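Local coordinates for protein siderophore biosynthesis lipase/esterase, putative (Aspergillus fumigatus, PDB 6GUP) that hydrolyses the ester bonds of the fungal siderophore fusarinine C, releasing fusarinine and iron, but does not cleave triacetylfusarinine C, at residues A[15-20]-A[68-73]; A[88-93]-A[129-134]; A[95-100]-A[153-158]. All blocks are in the same frame, centred on the assembly; numbering follows the deposited sequence.

Contact 1: A[15-20]-A[68-73]; sequences ILHHYT and SLFTLT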
loop_
_atom_site.group_PDB
_atom_site.type_symbol
_atom_site.label_atom_id
_atom_site.label_comp_id
_atom_site.label_asym_id
_atom_site.label_seq_id
_atom_site.Cartn_x
_atom_site.Cartn_y
_atom_site.Cartn_z
ATOM N N ILE A 15 14.041 -8.383 -3.233
ATOM C CA ILE A 15 13.377 -8.595 -4.521
ATOM C C ILE A 15 11.897 -8.252 -4.377
ATOM O O ILE A 15 11.216 -8.798 -3.504
ATOM C CB ILE A 15 13.514 -10.064 -4.996
ATOM C CG1 ILE A 15 14.994 -10.475 -5.045
ATOM C CG2 ILE A 15 12.856 -10.258 -6.362
ATOM C CD1 ILE A 15 15.248 -11.903 -5.483
ATOM N N LEU A 16 11.408 -7.355 -5.234
ATOM C CA LEU A 16 9.983 -7.028 -5.293
ATOM C C LEU A 16 9.293 -7.923 -6.322
ATOM O O LEU A 16 9.615 -7.870 -7.513
ATOM C CB LEU A 16 9.774 -5.554 -5.654
ATOM C CG LEU A 16 8.338 -5.022 -5.556
ATOM C CD1 LEU A 16 7.848 -5.016 -4.113
ATOM C CD2 LEU A 16 8.247 -3.625 -6.151
ATOM N N HIS A 17 8.351 -8.739 -5.849
ATOM C CA HIS A 17 7.586 -9.655 -6.694
ATOM C C HIS A 17 6.169 -9.147 -6.913
ATOM O O HIS A 17 5.674 -8.331 -6.144
ATOM C CB HIS A 17 7.492 -11.030 -6.040
ATOM C CG HIS A 17 8.817 -11.622 -5.679
ATOM N ND1 HIS A 17 9.484 -12.503 -6.500
ATOM C CD2 HIS A 17 9.595 -11.464 -4.582
ATOM C CE1 HIS A 17 10.618 -12.861 -5.927
ATOM N NE2 HIS A 17 10.710 -12.245 -4.761
ATOM N N HIS A 18 5.532 -9.653 -7.964
ATOM C CA HIS A 18 4.109 -9.443 -8.220
ATOM C C HIS A 18 3.413 -10.801 -8.167
ATOM O O HIS A 18 3.561 -11.606 -9.088
ATOM C CB HIS A 18 3.903 -8.791 -9.593
ATOM C CG HIS A 18 3.840 -7.297 -9.554
ATOM N ND1 HIS A 18 2.659 -6.600 -9.692
ATOM C CD2 HIS A 18 4.809 -6.366 -9.392
ATOM C CE1 HIS A 18 2.905 -5.305 -9.616
ATOM N NE2 HIS A 18 4.202 -5.136 -9.434
ATOM N N TYR A 19 2.677 -11.061 -7.084
ATOM C CA TYR A 19 1.895 -12.303 -6.960
ATOM C C TYR A 19 0.508 -12.193 -7.619
ATOM O O TYR A 19 -0.087 -13.209 -7.983
ATOM C CB TYR A 19 1.828 -12.795 -5.501
ATOM C CG TYR A 19 0.939 -12.023 -4.548
ATOM C CD1 TYR A 19 -0.406 -12.360 -4.393
ATOM C CD2 TYR A 19 1.452 -10.991 -3.758
ATOM C CE1 TYR A 19 -1.223 -11.670 -3.509
ATOM C CE2 TYR A 19 0.643 -10.297 -2.867
ATOM C CZ TYR A 19 -0.693 -10.641 -2.746
ATOM O OH TYR A 19 -1.497 -9.960 -1.864
ATOM N N THR A 20 0.001 -10.967 -7.755
ATOM C CA THR A 20 -1.055 -10.642 -8.726
ATOM C C THR A 20 -0.559 -9.465 -9.567
ATOM O O THR A 20 0.549 -8.968 -9.349
ATOM C CB THR A 20 -2.406 -10.283 -8.056
ATOM O OG1 THR A 20 -2.346 -8.969 -7.483
ATOM C CG2 THR A 20 -2.779 -11.295 -6.979
ATOM N N SER A 68 14.037 -17.444 3.671
ATOM C CA SER A 68 13.967 -16.048 3.226
ATOM C C SER A 68 12.649 -15.434 3.699
ATOM O O SER A 68 11.605 -16.091 3.681
ATOM C CB SER A 68 14.108 -15.940 1.704
ATOM O OG SER A 68 12.945 -16.386 1.033
ATOM N N LEU A 69 12.717 -14.174 4.120
ATOM C CA LEU A 69 11.571 -13.457 4.677
ATOM C C LEU A 69 10.810 -12.733 3.569
ATOM O O LEU A 69 11.420 -12.068 2.734
ATOM C CB LEU A 69 12.057 -12.444 5.721
ATOM C CG LEU A 69 11.035 -11.535 6.410
ATOM C CD1 LEU A 69 10.050 -12.337 7.244
ATOM C CD2 LEU A 69 11.757 -10.517 7.277
ATOM N N PHE A 70 9.483 -12.872 3.575
ATOM C CA PHE A 70 8.590 -12.119 2.691
ATOM C C PHE A 70 7.642 -11.250 3.508
ATOM O O PHE A 70 7.196 -11.652 4.584
ATOM C CB PHE A 70 7.731 -13.059 1.846
ATOM C CG PHE A 70 8.485 -13.795 0.779
ATOM C CD1 PHE A 70 9.224 -14.928 1.092
ATOM C CD2 PHE A 70 8.427 -13.379 -0.548
ATOM C CE1 PHE A 70 9.909 -15.623 0.108
ATOM C CE2 PHE A 70 9.108 -14.073 -1.539
ATOM C CZ PHE A 70 9.853 -15.194 -1.210
ATOM N N THR A 71 7.342 -10.066 2.983
ATOM C CA THR A 71 6.222 -9.240 3.440
ATOM C C THR A 71 5.363 -8.952 2.215
ATOM O O THR A 71 5.831 -9.133 1.091
ATOM C CB THR A 71 6.702 -7.919 4.065
ATOM O OG1 THR A 71 7.515 -7.203 3.125
ATOM C CG2 THR A 71 7.509 -8.186 5.326
ATOM N N LEU A 72 4.118 -8.518 2.415
ATOM C CA LEU A 72 3.202 -8.314 1.282
ATOM C C LEU A 72 2.177 -7.206 1.471
ATOM O O LEU A 72 1.911 -6.761 2.590
ATOM C CB LEU A 72 2.478 -9.624 0.926
ATOM C CG LEU A 72 1.195 -10.010 1.677
ATOM C CD1 LEU A 72 0.616 -11.291 1.098
ATOM C CD2 LEU A 72 1.441 -10.153 3.170
ATOM N N THR A 73 1.609 -6.785 0.340
ATOM C CA THR A 73 0.461 -5.892 0.304
ATOM C C THR A 73 -0.801 -6.702 0.049
ATOM O O THR A 73 -0.777 -7.707 -0.668
ATOM C CB THR A 73 0.586 -4.833 -0.809
ATOM O OG1 THR A 73 0.709 -5.473 -2.088
ATOM C CG2 THR A 73 1.791 -3.939 -0.567
#
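Y19 reaches across to the end of strand 67-72 and gives its phenol proton to the backbone oxygen of T73, with OH and O 2.7 Å apart. The C=O...OH angle of 162° puts the hydroxyl almost in line with the carbonyl, and the oxygen lies at the edge of the tyrosine ring, in its plane. This is the tight part of the contact. CG of Y19 sits between the backbone N and the carbonyl carbon (chi1 73°), which turns the ring toward 68-73. The L72 side chain crosses that of Y19 at about a right angle; its CD1 lies 3.9 Å from OH of Y19. Helix 86-108 backs this corner, with C96 against both Y19 and L72.

Between the two segments the other half is looser. The rings of H17 and F70 are set obliquely, planes at 42°. Their closest atoms, NE2 of H17 and CE2 of F70, are separated by 4.0 Å. The polar atoms of the imidazole are used elsewhere, ND1 with the hydroxyl of Y99 and NE2 with the carboxylate of E27, and these two bonds fix the rotation of the ring. The CA atoms of H17 and L72, the nearest across the pair, are 9.2 Å apart, as expected for strands separated by another. That strand, 24-28, lies between them, and at I15 and L16 the sheet continues into the second subunit. The arrangement is the antiparallel N-terminal margin of an alpha/beta-hydrolase sheet, extended here through the homodimer interface.

Contact 2: A[88-93]-A[129-134]; sequences RDTNEI and VLHYLS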
loop_
_atom_site.group_PDB
_atom_site.type_symbol
_atom_site.label_atom_id
_atom_site.label_comp_id
_atom_site.label_asym_id
_atom_site.label_seq_id
_atom_site.Cartn_x
_atom_site.Cartn_y
_atom_site.Cartn_z
ATOM N N ARG A 88 -11.227 -11.565 2.148
ATOM C CA ARG A 88 -10.415 -11.110 1.014
ATOM C C ARG A 88 -8.914 -11.162 1.323
ATOM O O ARG A 88 -8.118 -11.540 0.462
ATOM C CB ARG A 88 -10.814 -9.690 0.630
ATOM C CG ARG A 88 -10.233 -9.187 -0.686
ATOM C CD ARG A 88 -10.649 -7.746 -0.916
ATOM N NE ARG A 88 -10.253 -6.905 0.218
ATOM C CZ ARG A 88 -10.864 -5.790 0.623
ATOM N NH1 ARG A 88 -11.944 -5.313 0.000
ATOM N NH2 ARG A 88 -10.385 -5.137 1.680
ATOM N N ASP A 89 -8.543 -10.761 2.540
ATOM C CA ASP A 89 -7.163 -10.891 3.041
ATOM C C ASP A 89 -6.652 -12.312 2.882
ATOM O O ASP A 89 -5.561 -12.547 2.358
ATOM C CB ASP A 89 -7.087 -10.530 4.530
ATOM C CG ASP A 89 -7.135 -9.042 4.778
ATOM O OD1 ASP A 89 -7.568 -8.289 3.885
ATOM O OD2 ASP A 89 -6.725 -8.626 5.881
ATOM N N THR A 90 -7.470 -13.245 3.351
ATOM C CA THR A 90 -7.175 -14.667 3.307
ATOM C C THR A 90 -6.969 -15.204 1.878
ATOM O O THR A 90 -6.053 -15.998 1.644
ATOM C CB THR A 90 -8.290 -15.436 4.052
ATOM O OG1 THR A 90 -8.140 -15.223 5.461
ATOM C CG2 THR A 90 -8.227 -16.889 3.785
ATOM N N ASN A 91 -7.813 -14.775 0.940
ATOM C CA ASN A 91 -7.682 -15.177 -0.470
ATOM C C ASN A 91 -6.371 -14.689 -1.084
ATOM O O ASN A 91 -5.726 -15.418 -1.839
ATOM C CB ASN A 91 -8.846 -14.635 -1.314
ATOM C CG ASN A 91 -10.186 -15.247 -0.943
ATOM O OD1 ASN A 91 -11.191 -14.542 -0.855
ATOM N ND2 ASN A 91 -10.213 -16.560 -0.737
ATOM N N GLU A 92 -5.997 -13.456 -0.758
ATOM C CA GLU A 92 -4.779 -12.838 -1.286
ATOM C C GLU A 92 -3.510 -13.420 -0.663
ATOM O O GLU A 92 -2.493 -13.546 -1.345
ATOM C CB GLU A 92 -4.842 -11.320 -1.113
ATOM C CG GLU A 92 -5.893 -10.691 -2.021
ATOM C CD GLU A 92 -6.269 -9.270 -1.655
ATOM O OE1 GLU A 92 -5.755 -8.725 -0.655
ATOM O OE2 GLU A 92 -7.100 -8.688 -2.383
ATOM N N ILE A 93 -3.572 -13.778 0.620
ATOM C CA ILE A 93 -2.489 -14.528 1.272
ATOM C C ILE A 93 -2.294 -15.872 0.564
ATOM O O ILE A 93 -1.166 -16.248 0.245
ATOM C CB ILE A 93 -2.753 -14.729 2.787
ATOM C CG1 ILE A 93 -2.591 -13.394 3.525
ATOM C CG2 ILE A 93 -1.796 -15.761 3.384
ATOM C CD1 ILE A 93 -3.198 -13.362 4.913
ATOM N N VAL A 129 -4.027 -14.687 10.102
ATOM C CA VAL A 129 -3.444 -16.018 10.320
ATOM C C VAL A 129 -4.501 -16.993 10.850
ATOM O O VAL A 129 -4.683 -18.072 10.286
ATOM C CB VAL A 129 -2.223 -15.965 11.277
ATOM C CG1 VAL A 129 -1.698 -17.365 11.587
ATOM C CG2 VAL A 129 -1.110 -15.114 10.676
ATOM N N LEU A 130 -5.191 -16.608 11.924
ATOM C CA LEU A 130 -6.241 -17.450 12.518
ATOM C C LEU A 130 -7.442 -17.628 11.582
ATOM O O LEU A 130 -8.032 -18.707 11.529
ATOM C CB LEU A 130 -6.700 -16.884 13.872
ATOM C CG LEU A 130 -7.767 -17.660 14.662
ATOM C CD1 LEU A 130 -7.408 -19.130 14.832
ATOM C CD2 LEU A 130 -7.990 -17.017 16.023
ATOM N N HIS A 131 -7.791 -16.571 10.846
ATOM C CA HIS A 131 -8.878 -16.618 9.859
ATOM C C HIS A 131 -8.526 -17.541 8.684
ATOM O O HIS A 131 -9.374 -18.300 8.216
ATOM C CB HIS A 131 -9.194 -15.204 9.356
ATOM C CG HIS A 131 -10.525 -15.070 8.687
ATOM N ND1 HIS A 131 -11.651 -14.640 9.357
ATOM C CD2 HIS A 131 -10.903 -15.262 7.402
ATOM C CE1 HIS A 131 -12.669 -14.591 8.515
ATOM N NE2 HIS A 131 -12.241 -14.962 7.323
ATOM N N TYR A 132 -7.275 -17.476 8.226
ATOM C CA TYR A 132 -6.753 -18.393 7.197
ATOM C C TYR A 132 -6.928 -19.858 7.615
ATOM O O TYR A 132 -7.369 -20.687 6.813
ATOM C CB TYR A 132 -5.268 -18.098 6.917
ATOM C CG TYR A 132 -4.661 -18.859 5.755
ATOM C CD1 TYR A 132 -4.190 -20.164 5.915
ATOM C CD2 TYR A 132 -4.532 -18.264 4.497
ATOM C CE1 TYR A 132 -3.629 -20.861 4.854
ATOM C CE2 TYR A 132 -3.969 -18.955 3.430
ATOM C CZ TYR A 132 -3.518 -20.250 3.615
ATOM O OH TYR A 132 -2.967 -20.942 2.562
ATOM N N LEU A 133 -6.592 -20.157 8.869
ATOM C CA LEU A 133 -6.617 -21.529 9.389
ATOM C C LEU A 133 -8.000 -22.040 9.807
ATOM O O LEU A 133 -8.261 -23.237 9.697
ATOM C CB LEU A 133 -5.658 -21.658 10.581
ATOM C CG LEU A 133 -4.171 -21.451 10.287
ATOM C CD1 LEU A 133 -3.375 -21.420 11.584
ATOM C CD2 LEU A 133 -3.647 -22.529 9.350
ATOM N N SER A 134 -8.873 -21.151 10.285
ATOM C CA SER A 134 -10.111 -21.561 10.965
ATOM C C SER A 134 -11.366 -21.618 10.086
ATOM O O SER A 134 -12.267 -22.414 10.358
ATOM C CB SER A 134 -10.375 -20.642 12.162
ATOM O OG SER A 134 -10.637 -19.311 11.751
#
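On helix 86-108, T90 packs against H131 and Y132 of helix 125-134, and I93 against Y132, in an alpha/beta-hydrolase fold where helix 125-134 is probably the one that leaves the nucleophile elbow after strand 117-122. The short axes cross at -80° and come within 9.3 Å, a nearly perpendicular packing, with the CA atoms of T90 and Y132 only 5.4 Å apart. T90 comes first and fills the crossing with both branches. Its OG1, bonded to the carbonyl of L86 in its own helix, stands at the edge of the imidazole, near the ring plane, 3.4 Å from CD2 of H131. The methyl CG2, anti to the backbone N, approaches Y132, with CD2 of that ring 4.0 Å away. H131 is held separately by D87, which accepts from NE2, so both helices are also joined just ahead of 88-93.

I93, a turn further on, adds a second apolar contact to Y132. Y132 swings its ring past this helix, CG anti to its own N (chi1 -173°), and its hydroxyl is taken by the carbonyl oxygen of M155. The isoleucine meets that ring obliquely through its branch methyl, CG2 lying 3.9 Å from CE2 of Y132.

Contact 3: A[95-100]-A[153-158]; sequences QCLKYI and ERMPLD
L97 of helix 86-108 packs against M155 and L157, which lie in the connection leading from helix 125-134 to strand 159-163; in this alpha/beta-hydrolase fold that connection brings the chain back to the parallel part of the central sheet. The nearest CA atoms, those of K98 and M155, are 7.5 Å apart, close enough for side chains to meet between helix and loop.

Apolar contacts between side chains carry most of the interface. M155 lies across L97 at a slant, its sulfur SD 3.9 Å from CB of L97. The methionine starts with CG between its backbone N and carbonyl carbon (chi1 69°) and bends again at chi3, 62°, so the methyl end curls back over the helix surface. L157 meets L97 at about a right angle, methyl to methyl. Y132 touches both leucines from helix 125-134, and L40 of strand 37-42 also packs on L97, which places this side chain between the helix layer and the sheet.

Contacts of a side chain with backbone form the second group. The CE methyl of M155 rests 3.6 Å from the carbonyl oxygen of L97, a van der Waals contact. On the more exposed side, K98 takes part chiefly through its backbone, because its extended chain leads away from the loop.

Polar links fix the loop from outside the pair: the guanidinium of R154 bonds to the carbonyls of R135 and P136 and makes a cation-pi contact with Y132. Next to that framework the closest apolar approach is CD1 of L97 to CD2 of L157, at 3.5 Å.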
loop_
_atom_site.group_PDB
_atom_site.type_symbol
_atom_site.label_atom_id
_atom_site.label_comp_id
_atom_site.label_asym_id
_atom_site.label_seq_id
_atom_site.Cartn_x
_atom_site.Cartn_y
_atom_site.Cartn_z
ATOM N N GLN A 95 -3.100 -16.651 -2.514
ATOM C CA GLN A 95 -2.493 -16.335 -3.817
ATOM C C GLN A 95 -0.993 -16.054 -3.704
ATOM O O GLN A 95 -0.214 -16.502 -4.547
ATOM C CB GLN A 95 -3.196 -15.145 -4.481
ATOM C CG GLN A 95 -4.542 -15.495 -5.093
ATOM C CD GLN A 95 -5.273 -14.283 -5.644
ATOM O OE1 GLN A 95 -5.433 -13.272 -4.958
ATOM N NE2 GLN A 95 -5.728 -14.382 -6.888
ATOM N N CYS A 96 -0.602 -15.313 -2.666
ATOM C CA CYS A 96 0.811 -15.023 -2.404
ATOM C C CYS A 96 1.605 -16.285 -2.062
ATOM O O CYS A 96 2.733 -16.454 -2.529
ATOM C CB CYS A 96 0.957 -14.001 -1.275
ATOM S SG CYS A 96 2.631 -13.346 -1.104
ATOM N N LEU A 97 1.014 -17.159 -1.247
ATOM C CA LEU A 97 1.630 -18.443 -0.897
ATOM C C LEU A 97 1.817 -19.349 -2.111
ATOM O O LEU A 97 2.857 -20.000 -2.238
ATOM C CB LEU A 97 0.802 -19.177 0.160
ATOM C CG LEU A 97 0.752 -18.555 1.557
ATOM C CD1 LEU A 97 -0.280 -19.271 2.408
ATOM C CD2 LEU A 97 2.108 -18.615 2.227
ATOM N N LYS A 98 0.814 -19.394 -2.989
ATOM C CA LYS A 98 0.919 -20.140 -4.249
ATOM C C LYS A 98 2.082 -19.636 -5.092
ATOM O O LYS A 98 2.855 -20.436 -5.625
ATOM C CB LYS A 98 -0.373 -20.054 -5.069
ATOM C CG LYS A 98 -0.297 -20.834 -6.377
ATOM C CD LYS A 98 -1.511 -20.646 -7.262
ATOM C CE LYS A 98 -1.349 -21.464 -8.535
ATOM N NZ LYS A 98 -2.606 -21.553 -9.323
ATOM N N TYR A 99 2.187 -18.314 -5.218
ATOM C CA TYR A 99 3.271 -17.693 -5.976
ATOM C C TYR A 99 4.646 -18.029 -5.392
ATOM O O TYR A 99 5.550 -18.427 -6.127
ATOM C CB TYR A 99 3.102 -16.171 -6.044
ATOM C CG TYR A 99 4.311 -15.492 -6.638
ATOM C CD1 TYR A 99 4.499 -15.446 -8.019
ATOM C CD2 TYR A 99 5.295 -14.934 -5.819
ATOM C CE1 TYR A 99 5.619 -14.843 -8.570
ATOM C CE2 TYR A 99 6.420 -14.333 -6.360
ATOM C CZ TYR A 99 6.578 -14.287 -7.735
ATOM O OH TYR A 99 7.689 -13.689 -8.277
ATOM N N ILE A 100 4.792 -17.848 -4.079
ATOM C CA ILE A 100 6.052 -18.136 -3.376
ATOM C C ILE A 100 6.467 -19.596 -3.565
ATOM O O ILE A 100 7.648 -19.886 -3.770
ATOM C CB ILE A 100 5.963 -17.798 -1.863
ATOM C CG1 ILE A 100 5.924 -16.277 -1.668
ATOM C CG2 ILE A 100 7.151 -18.373 -1.089
ATOM C CD1 ILE A 100 5.520 -15.831 -0.277
ATOM N N GLU A 153 -8.239 -22.160 -3.699
ATOM C CA GLU A 153 -8.052 -23.028 -2.535
ATOM C C GLU A 153 -6.827 -22.577 -1.755
ATOM O O GLU A 153 -5.783 -22.274 -2.339
ATOM C CB GLU A 153 -7.900 -24.507 -2.932
ATOM C CG GLU A 153 -9.037 -25.402 -2.459
ATOM C CD GLU A 153 -8.666 -26.873 -2.473
ATOM O OE1 GLU A 153 -8.223 -27.369 -3.531
ATOM O OE2 GLU A 153 -8.820 -27.534 -1.425
ATOM N N ARG A 154 -6.965 -22.548 -0.435
ATOM C CA ARG A 154 -5.872 -22.173 0.450
ATOM C C ARG A 154 -5.009 -23.390 0.681
ATOM O O ARG A 154 -5.525 -24.470 0.983
ATOM C CB ARG A 154 -6.411 -21.684 1.786
ATOM C CG ARG A 154 -7.422 -20.574 1.638
ATOM C CD ARG A 154 -7.570 -19.791 2.914
ATOM N NE ARG A 154 -8.117 -20.570 4.021
ATOM C CZ ARG A 154 -9.413 -20.805 4.231
ATOM N NH1 ARG A 154 -9.781 -21.528 5.282
ATOM N NH2 ARG A 154 -10.353 -20.334 3.407
ATOM N N MET A 155 -3.700 -23.219 0.542
ATOM C CA MET A 155 -2.767 -24.311 0.780
ATOM C C MET A 155 -2.534 -24.495 2.281
ATOM O O MET A 155 -2.657 -23.533 3.046
ATOM C CB MET A 155 -1.440 -24.079 0.054
ATOM C CG MET A 155 -0.575 -22.937 0.578
ATOM S SD MET A 155 1.073 -23.007 -0.138
ATOM C CE MET A 155 0.669 -22.803 -1.869
ATOM N N PRO A 156 -2.191 -25.726 2.708
ATOM C CA PRO A 156 -1.845 -25.921 4.115
ATOM C C PRO A 156 -0.465 -25.353 4.439
ATOM O O PRO A 156 0.425 -25.356 3.585
ATOM C CB PRO A 156 -1.862 -27.452 4.280
ATOM C CG PRO A 156 -2.483 -27.990 3.033
ATOM C CD PRO A 156 -2.138 -26.999 1.972
ATOM N N LEU A 157 -0.308 -24.867 5.668
ATOM C CA LEU A 157 0.938 -24.267 6.133
ATOM C C LEU A 157 1.748 -25.285 6.931
ATOM O O LEU A 157 1.180 -26.127 7.632
ATOM C CB LEU A 157 0.639 -23.050 7.011
ATOM C CG LEU A 157 -0.326 -22.004 6.444
ATOM C CD1 LEU A 157 -0.637 -20.958 7.500
ATOM C CD2 LEU A 157 0.238 -21.347 5.195
ATOM N N ASP A 158 3.072 -25.199 6.819
ATOM C CA ASP A 158 3.983 -26.007 7.639
ATOM C C ASP A 158 4.179 -25.399 9.031
ATOM O O ASP A 158 4.682 -26.067 9.934
ATOM C CB ASP A 158 5.336 -26.167 6.945
ATOM C CG ASP A 158 5.221 -26.884 5.615
ATOM O OD1 ASP A 158 5.048 -28.119 5.616
ATOM O OD2 ASP A 158 5.300 -26.206 4.570
#

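Helix 86-108 joins all three contacts: contacts 2 and 3 use successive parts of it, and its side chains back the two strands of contact 1, which flank strand 24-28. The centres of contacts 1 and 3 lie about 13 Å apart, those of 2 and 3 about 10 Å, and those of 1 and 2 about 17 Å. Along the chain contact 1 closes before the other two open, whereas contacts 2 and 3 interleave, their segments alternating. Y19 packs on Y99 between contacts 1 and 3, while T90 against R154 joins contacts 2 and 3. One long helix thus links the dimer-edge strands to helix 125-134, which follows the probable nucleophile elbow.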